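Local coordinates for magnetosome protein MamA (Magnetospirillum gryphiswaldense, PDB 3AS8) that recognises copies of itself and builds complexes associated with the magnetosome, probably acting as a protein-binding scaffold made of tetratricopeptide repeats, at residues N106-N111 and L137-N142; F114-A119 and I130-I135; K145-I150 and N171-R176. All coordinates share one frame; numbering follows the deposited sequence.

Contact 1 (N106-N111 and L137-N142); sequences NPVNFN and LGLRPN. With SO4 (sulfate ion), chain B.
F110 and L139 bring their CA atoms to 6.3 Å at the place where the first turn of helix 110-122 meets the last turn of helix 126-139, with loop leading into the first helix and out of the second. No hydrogen bond joins the two segments; side chains do the work. The F110 ring, with CG anti to the backbone N (chi1 171°), leans against the other segment and receives R140 on one face. The arginine chain, extended from CG to NE, runs across the ring at about a right angle, its CD lying over the face 3.9 Å from the centroid. Beyond it the guanidinium settles flat in a stack, centres 4.2 Å apart and planes tilted by only 9°. Such a junction, one helix starting beside the end of its antiparallel partner, is a recurrent element of the tetratricopeptide repeat. The leucine meets the ring edge through CB, while its CD1 rests 3.6 Å from P107 O and its CD2 4.1 Å from V108 CG1. With an alanine at F110, the guanidinium is likely to lose the face it lies on, and a gap would probably open beside L139. At the outer end, R140 NH1 and NH2 donate to O2 and O4 of a sulfate, probably from the crystallisation liquor; NH1 also forms a salt bridge with E143. N109, at the N-cap of helix 110-122, accepts from V112 N through OD1.

Contact 2 (F114-A119 and I130-I135); sequences FRLGVA and IDSFKI. With SO4 (sulfate ion), chain C.
G117 and S132 mark the closest approach of two antiparallel helices, their CA atoms 5.2 Å apart and the local axes 8.0 Å apart at 162°. Aromatic contacts dominate this pairing. F133, with CG anti to its carbonyl carbon (chi1 -64°), lays its ring against the backbone of helix 110-122, and G117 CA sits over one face, 4.1 Å from the centroid, in a CH-pi contact. The ring can lie there because G117 has no side chain: the direction a CB would take leads straight into F133 CE1. At the rim, F133 CZ comes to 3.4 Å from G117 C. The second aromatic, F114, meets F133 obliquely, the planes at 48° and F114 CE1 3.9 Å from F133 CE1. V118 CG2 adds to this apolar patch and also lies over one face of the F114 ring. Small residues where paired helices pack closely are a familiar trait of the tetratricopeptide repeat, and G117 is consistent with it.

No hydrogen bond crosses the pair; S132 OG packs 3.5 Å from L116 CD2 and has its polar partner in R113 NH2, so this buried hydroxyl is satisfied. Pointing away from helix 126-139, R115 gives through NH2 a nearly straight bond of 3.0 Å to O4 of a sulfate, again probably from the crystallisation liquor, while NE is held by N111 OD1.

Around the pair, L116 turns to L99 and V100 of helix 92-105, whereas F133 continues into A149, I150 and S153 of helix 144-156, so the pair is sandwiched between its predecessor and its successor.

Contact 3 (K145-I150 and N171-R176); sequences KVHRAI and NELDER
R148 reaches D174 and N171 because its CG stands anti to the backbone N (chi1 -179°) while a bend at chi3 (-30°) swings the guanidinium toward helix 160-183. The two helices run antiparallel with local axes 9.3 Å apart, the helical-hairpin arrangement of the tetratricopeptide repeat, here in the last repeat region of the chain. In this conformer, one of two deposited, NH2 alone serves both acceptors at the guanidinium edge. It donates to N171 OD1 at 2.7 Å in an essentially linear bond, with the amide oxygen in the guanidinium plane although the donor is tilted from the carbonyl plane. Toward D174 OD2 the same nitrogen makes a weak, 3.3 Å hydrogen bond that forms part of a salt bridge; the carboxylate plane is turned 29° from the guanidinium. A single terminal nitrogen, NH2, thus ties a neutral and an acidic group one helical turn apart.

Next to these polar contacts H147 packs on L173, their side chains crossing at about a right angle. The imidazole is also hydrogen-bonded, its ND1 to H166 ND1, and its CD2 touches L173 CD1 at 3.4 Å.

Contacts 1 and 2 join the same two helices, 110-122 and 126-139, with contact 2 nested inside the loop that contact 1 closes. Contact 2 is the buried one, built from aromatic rings and bare glycine backbone; contact 1, at the end of the pair, lies at the surface and trades ring-on-backbone packing for a ring-guanidinium stack. Contact 3 is also a surface contact, but it joins the next pair, helices 144-156 and 160-183, with wider axis spacing than contact 2 and a salt bridge and an amide hydrogen bond. The pairs meet at V146, which packs against both F133 and F110, so the packed core between the helices continues from one pair to the next.

Contact 1 (N106-N111 and L137-N142)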
# COMPACT_ATOMS: atom_id res chain seq x y z
N ASN A 106 5.53 -9.63 -6.20
CA ASN A 106 5.94 -8.57 -7.13
C ASN A 106 7.17 -7.90 -6.57
O ASN A 106 7.12 -6.89 -5.88
CB ASN A 106 4.85 -7.54 -7.38
CG ASN A 106 5.30 -6.40 -8.33
OD1 ASN A 106 6.40 -6.41 -8.94
ND2 ASN A 106 4.43 -5.43 -8.47
N PRO A 107 8.31 -8.54 -6.84
CA PRO A 107 9.53 -8.07 -6.21
C PRO A 107 10.08 -6.77 -6.78
O PRO A 107 11.10 -6.29 -6.23
CB PRO A 107 10.52 -9.20 -6.47
CG PRO A 107 9.99 -9.97 -7.64
CD PRO A 107 8.48 -9.87 -7.45
N VAL A 108 9.45 -6.20 -7.82
CA VAL A 108 9.91 -4.92 -8.31
C VAL A 108 9.06 -3.74 -7.86
O VAL A 108 9.28 -2.61 -8.30
CB VAL A 108 10.25 -4.94 -9.82
CG1 VAL A 108 11.50 -5.87 -10.02
CG2 VAL A 108 9.03 -5.38 -10.76
N ASN A 109 8.12 -3.99 -6.94
CA ASN A 109 7.23 -2.96 -6.43
C ASN A 109 7.93 -2.24 -5.26
O ASN A 109 8.05 -2.79 -4.14
CB ASN A 109 5.89 -3.54 -6.02
CG ASN A 109 4.91 -2.51 -5.64
OD1 ASN A 109 5.27 -1.51 -5.04
ND2 ASN A 109 3.62 -2.73 -6.02
N PHE A 110 8.44 -1.06 -5.54
CA PHE A 110 9.22 -0.29 -4.56
C PHE A 110 8.36 0.17 -3.38
O PHE A 110 8.74 -0.03 -2.26
CB PHE A 110 9.87 0.92 -5.22
CG PHE A 110 10.51 1.88 -4.24
CD1 PHE A 110 11.84 1.72 -3.86
CD2 PHE A 110 9.79 2.94 -3.71
CE1 PHE A 110 12.40 2.62 -2.97
CE2 PHE A 110 10.36 3.83 -2.79
CZ PHE A 110 11.63 3.67 -2.44
N ASN A 111 7.23 0.82 -3.65
CA ASN A 111 6.36 1.32 -2.62
C ASN A 111 5.98 0.24 -1.63
O ASN A 111 5.99 0.49 -0.45
CB ASN A 111 5.09 2.03 -3.15
CG ASN A 111 4.41 2.86 -2.10
OD1 ASN A 111 5.07 3.60 -1.37
ND2 ASN A 111 3.10 2.68 -1.94
N LEU A 137 16.13 -0.09 -1.52
CA LEU A 137 17.24 0.68 -2.04
C LEU A 137 17.83 -0.01 -3.27
O LEU A 137 18.26 0.64 -4.22
CB LEU A 137 18.30 0.82 -0.97
CG LEU A 137 18.86 2.13 -0.50
CD1 LEU A 137 20.32 1.81 -0.15
CD2 LEU A 137 18.73 3.37 -1.38
N GLY A 138 17.84 -1.35 -3.28
CA GLY A 138 18.29 -2.03 -4.51
C GLY A 138 17.45 -1.65 -5.71
O GLY A 138 17.95 -1.58 -6.83
N LEU A 139 16.14 -1.47 -5.48
CA LEU A 139 15.20 -1.08 -6.52
C LEU A 139 15.39 0.37 -7.00
O LEU A 139 15.22 0.66 -8.22
CB LEU A 139 13.75 -1.35 -6.02
CG LEU A 139 13.35 -2.82 -5.84
CD1 LEU A 139 11.90 -2.91 -5.22
CD2 LEU A 139 13.36 -3.49 -7.22
N ARG A 140 15.68 1.29 -6.05
CA ARG A 140 15.85 2.70 -6.37
C ARG A 140 16.95 3.25 -5.50
O ARG A 140 16.69 3.81 -4.44
CB ARG A 140 14.61 3.53 -6.11
CG ARG A 140 13.38 3.17 -6.93
CD ARG A 140 12.33 4.20 -6.72
NE ARG A 140 11.05 3.80 -7.32
CZ ARG A 140 9.88 4.36 -7.01
NH1 ARG A 140 9.82 5.40 -6.20
NH2 ARG A 140 8.79 3.94 -7.60
N PRO A 141 18.19 3.12 -5.97
CA PRO A 141 19.31 3.44 -5.13
C PRO A 141 19.50 4.94 -4.93
O PRO A 141 20.38 5.31 -4.16
CB PRO A 141 20.52 2.94 -5.93
CG PRO A 141 20.01 2.01 -6.92
CD PRO A 141 18.57 2.29 -7.14
N ASN A 142 18.78 5.73 -5.71
CA ASN A 142 18.89 7.18 -5.57
C ASN A 142 17.74 7.78 -4.72
O ASN A 142 17.61 9.00 -4.61
CB ASN A 142 19.10 7.89 -6.93
CG ASN A 142 20.53 7.79 -7.44
OD1 ASN A 142 21.39 7.11 -6.85
ND2 ASN A 142 20.81 8.49 -8.55
S SO4 B . 6.05 5.68 -5.41
O1 SO4 B . 5.79 7.04 -5.92
O2 SO4 B . 7.33 5.70 -4.65
O3 SO4 B . 4.92 5.29 -4.56
O4 SO4 B . 6.17 4.66 -6.46

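Contact 2 (F114-A119 and I130-I135)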
# COMPACT_ATOMS: atom_id res chain seq x y z
N PHE A 114 8.98 -0.49 0.57
CA PHE A 114 9.19 0.70 1.42
C PHE A 114 8.21 0.79 2.59
O PHE A 114 8.65 0.86 3.70
CB PHE A 114 9.18 1.95 0.62
CG PHE A 114 9.44 3.17 1.45
CD1 PHE A 114 10.71 3.43 1.99
CD2 PHE A 114 8.41 4.02 1.79
CE1 PHE A 114 10.92 4.49 2.76
CE2 PHE A 114 8.62 5.10 2.51
CZ PHE A 114 9.85 5.36 3.04
N ARG A 115 6.91 0.64 2.31
CA ARG A 115 5.89 0.70 3.34
C ARG A 115 5.96 -0.47 4.30
O ARG A 115 5.67 -0.31 5.49
CB ARG A 115 4.47 0.86 2.71
CG ARG A 115 4.36 2.09 1.76
CD ARG A 115 4.51 3.37 2.46
NE ARG A 115 4.58 4.43 1.48
CZ ARG A 115 4.86 5.70 1.72
NH1 ARG A 115 4.95 6.54 0.70
NH2 ARG A 115 5.04 6.13 2.98
N LEU A 116 6.38 -1.63 3.82
CA LEU A 116 6.65 -2.74 4.67
C LEU A 116 7.77 -2.41 5.68
O LEU A 116 7.67 -2.68 6.88
CB LEU A 116 7.07 -3.94 3.85
CG LEU A 116 7.55 -5.18 4.65
CD1 LEU A 116 6.50 -5.62 5.66
CD2 LEU A 116 7.96 -6.36 3.67
N GLY A 117 8.87 -1.84 5.20
CA GLY A 117 9.83 -1.32 6.14
C GLY A 117 9.30 -0.34 7.18
O GLY A 117 9.68 -0.40 8.35
N VAL A 118 8.48 0.62 6.75
CA VAL A 118 7.91 1.59 7.64
C VAL A 118 7.09 0.90 8.68
O VAL A 118 7.12 1.31 9.83
CB VAL A 118 7.02 2.66 6.93
CG1 VAL A 118 6.38 3.62 7.93
CG2 VAL A 118 7.89 3.54 5.97
N ALA A 119 6.36 -0.14 8.30
CA ALA A 119 5.48 -0.82 9.24
C ALA A 119 6.28 -1.53 10.31
O ALA A 119 5.95 -1.43 11.51
CB ALA A 119 4.51 -1.84 8.52
N ILE A 130 15.20 -2.63 8.40
CA ILE A 130 16.41 -2.29 7.69
C ILE A 130 16.64 -3.25 6.53
O ILE A 130 17.03 -2.81 5.46
CB ILE A 130 17.58 -2.23 8.61
CG1 ILE A 130 17.51 -0.96 9.42
CG2 ILE A 130 19.00 -2.23 7.84
CD1 ILE A 130 18.47 -0.90 10.51
N ASP A 131 16.43 -4.52 6.76
CA ASP A 131 16.43 -5.54 5.71
C ASP A 131 15.52 -5.11 4.55
O ASP A 131 15.92 -5.10 3.38
CB ASP A 131 15.95 -6.89 6.29
CG ASP A 131 16.99 -7.61 7.19
OD1 ASP A 131 16.60 -8.63 7.75
OD2 ASP A 131 18.17 -7.17 7.35
N SER A 132 14.30 -4.71 4.87
CA SER A 132 13.34 -4.30 3.83
C SER A 132 13.76 -3.00 3.13
O SER A 132 13.75 -2.92 1.89
CB SER A 132 11.90 -4.21 4.43
OG SER A 132 11.30 -5.50 4.36
N PHE A 133 14.19 -2.00 3.90
CA PHE A 133 14.75 -0.77 3.35
C PHE A 133 15.95 -1.00 2.42
O PHE A 133 16.04 -0.42 1.36
CB PHE A 133 15.13 0.27 4.42
CG PHE A 133 13.99 0.82 5.23
CD1 PHE A 133 12.81 1.25 4.63
CD2 PHE A 133 14.09 0.94 6.63
CE1 PHE A 133 11.76 1.79 5.39
CE2 PHE A 133 13.04 1.47 7.39
CZ PHE A 133 11.86 1.89 6.76
N LYS A 134 16.83 -1.94 2.77
CA LYS A 134 17.88 -2.29 1.86
C LYS A 134 17.49 -2.96 0.53
O LYS A 134 18.11 -2.69 -0.49
CB LYS A 134 18.92 -3.08 2.59
CG LYS A 134 19.66 -2.15 3.57
CD LYS A 134 20.87 -2.85 4.22
CE LYS A 134 21.56 -1.89 5.22
NZ LYS A 134 22.67 -2.60 5.86
N ILE A 135 16.42 -3.73 0.54
CA ILE A 135 15.85 -4.28 -0.66
C ILE A 135 15.20 -3.19 -1.49
O ILE A 135 15.36 -3.16 -2.70
CB ILE A 135 14.86 -5.41 -0.31
CG1 ILE A 135 15.60 -6.55 0.39
CG2 ILE A 135 14.18 -5.95 -1.57
CD1 ILE A 135 14.69 -7.61 1.07
S SO4 C . 4.69 9.86 2.28
O1 SO4 C . 3.37 9.24 2.32
O2 SO4 C . 5.16 9.99 0.90
O3 SO4 C . 4.62 11.19 2.88
O4 SO4 C . 5.65 9.09 3.08

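Contact 3 (K145-I150 and N171-R176)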
# COMPACT_ATOMS: atom_id res chain seq x y z
N LYS A 145 15.04 9.17 0.79
CA LYS A 145 14.17 8.86 1.91
C LYS A 145 14.48 7.45 2.42
O LYS A 145 14.12 7.12 3.58
CB LYS A 145 12.66 9.02 1.55
CG LYS A 145 12.06 7.91 0.63
CD LYS A 145 10.56 8.17 0.32
CE LYS A 145 9.99 7.12 -0.55
NZ LYS A 145 8.50 7.22 -0.70
N VAL A 146 15.01 6.56 1.57
CA VAL A 146 15.23 5.19 2.03
C VAL A 146 16.48 5.18 2.95
O VAL A 146 16.50 4.56 4.02
CB VAL A 146 15.37 4.18 0.88
CG1 VAL A 146 15.59 2.71 1.52
CG2 VAL A 146 14.17 4.24 0.04
N HIS A 147 17.55 5.87 2.54
CA HIS A 147 18.70 5.96 3.47
C HIS A 147 18.33 6.61 4.80
O HIS A 147 18.85 6.24 5.84
CB HIS A 147 19.82 6.74 2.85
CG HIS A 147 20.64 5.93 1.87
ND1 HIS A 147 21.63 5.07 2.29
CD2 HIS A 147 20.64 5.88 0.51
CE1 HIS A 147 22.20 4.51 1.24
NE2 HIS A 147 21.60 4.98 0.15
N ARG A 148 17.48 7.63 4.73
CA ARG A 148 17.02 8.34 5.92
C ARG A 148 16.26 7.37 6.84
O ARG A 148 16.48 7.32 8.04
CB ARG A 148 16.21 9.56 5.52
CG ARG A 148 15.69 10.41 6.66
CD ARG A 148 15.54 11.91 6.26
NE ARG A 148 16.46 12.46 5.22
CZ ARG A 148 17.57 13.17 5.43
NH1 ARG A 148 18.04 13.39 6.65
NH2 ARG A 148 18.27 13.63 4.40
N ALA A 149 15.37 6.58 6.26
CA ALA A 149 14.59 5.62 7.03
C ALA A 149 15.57 4.60 7.67
O ALA A 149 15.42 4.22 8.83
CB ALA A 149 13.52 4.89 6.11
N ILE A 150 16.59 4.20 6.94
CA ILE A 150 17.54 3.21 7.47
C ILE A 150 18.35 3.83 8.61
O ILE A 150 18.57 3.21 9.65
CB ILE A 150 18.55 2.72 6.40
CG1 ILE A 150 17.94 1.74 5.43
CG2 ILE A 150 19.77 1.95 7.07
CD1 ILE A 150 18.84 1.70 4.08
N ASN A 171 21.31 12.97 2.54
CA ASN A 171 21.43 14.40 2.24
C ASN A 171 22.01 14.59 0.83
O ASN A 171 21.59 15.48 0.12
CB ASN A 171 22.33 15.17 3.27
CG ASN A 171 21.74 15.19 4.67
OD1 ASN A 171 20.53 15.10 4.84
ND2 ASN A 171 22.58 15.32 5.66
N GLU A 172 23.04 13.82 0.48
CA GLU A 172 23.63 13.88 -0.87
C GLU A 172 22.57 13.58 -1.95
O GLU A 172 22.43 14.33 -2.91
CB GLU A 172 24.84 12.96 -0.94
CG GLU A 172 25.52 12.74 -2.27
CD GLU A 172 26.81 11.87 -2.12
OE1 GLU A 172 26.70 10.72 -1.64
OE2 GLU A 172 27.93 12.36 -2.46
N LEU A 173 21.78 12.53 -1.73
CA LEU A 173 20.73 12.17 -2.67
C LEU A 173 19.57 13.18 -2.78
O LEU A 173 19.03 13.37 -3.89
CB LEU A 173 20.19 10.75 -2.36
CG LEU A 173 21.21 9.61 -2.50
CD1 LEU A 173 20.62 8.25 -1.98
CD2 LEU A 173 21.69 9.49 -3.94
N ASP A 174 19.13 13.75 -1.64
CA ASP A 174 18.04 14.73 -1.62
C ASP A 174 18.40 16.02 -2.36
O ASP A 174 17.54 16.68 -2.96
CB ASP A 174 17.64 15.08 -0.18
CG ASP A 174 16.75 14.02 0.46
OD1 ASP A 174 16.30 13.03 -0.17
OD2 ASP A 174 16.49 14.17 1.66
N GLU A 175 19.67 16.38 -2.27
CA GLU A 175 20.23 17.47 -3.07
C GLU A 175 20.16 17.17 -4.60
O GLU A 175 19.69 18.00 -5.39
CB GLU A 175 21.67 17.72 -2.62
CG GLU A 175 22.38 18.81 -3.37
CD GLU A 175 23.56 19.37 -2.58
OE1 GLU A 175 23.33 19.91 -1.47
OE2 GLU A 175 24.71 19.28 -3.08
N ARG A 176 20.65 16.01 -5.03
CA ARG A 176 20.48 15.61 -6.43
C ARG A 176 18.99 15.69 -6.84
O ARG A 176 18.65 16.41 -7.77
CB ARG A 176 21.05 14.20 -6.71
CG ARG A 176 22.44 13.91 -6.08
CD ARG A 176 23.41 13.16 -6.99
NE ARG A 176 23.26 11.70 -7.01
CZ ARG A 176 24.11 10.83 -6.44
NH1 ARG A 176 23.88 9.53 -6.55
NH2 ARG A 176 25.16 11.24 -5.77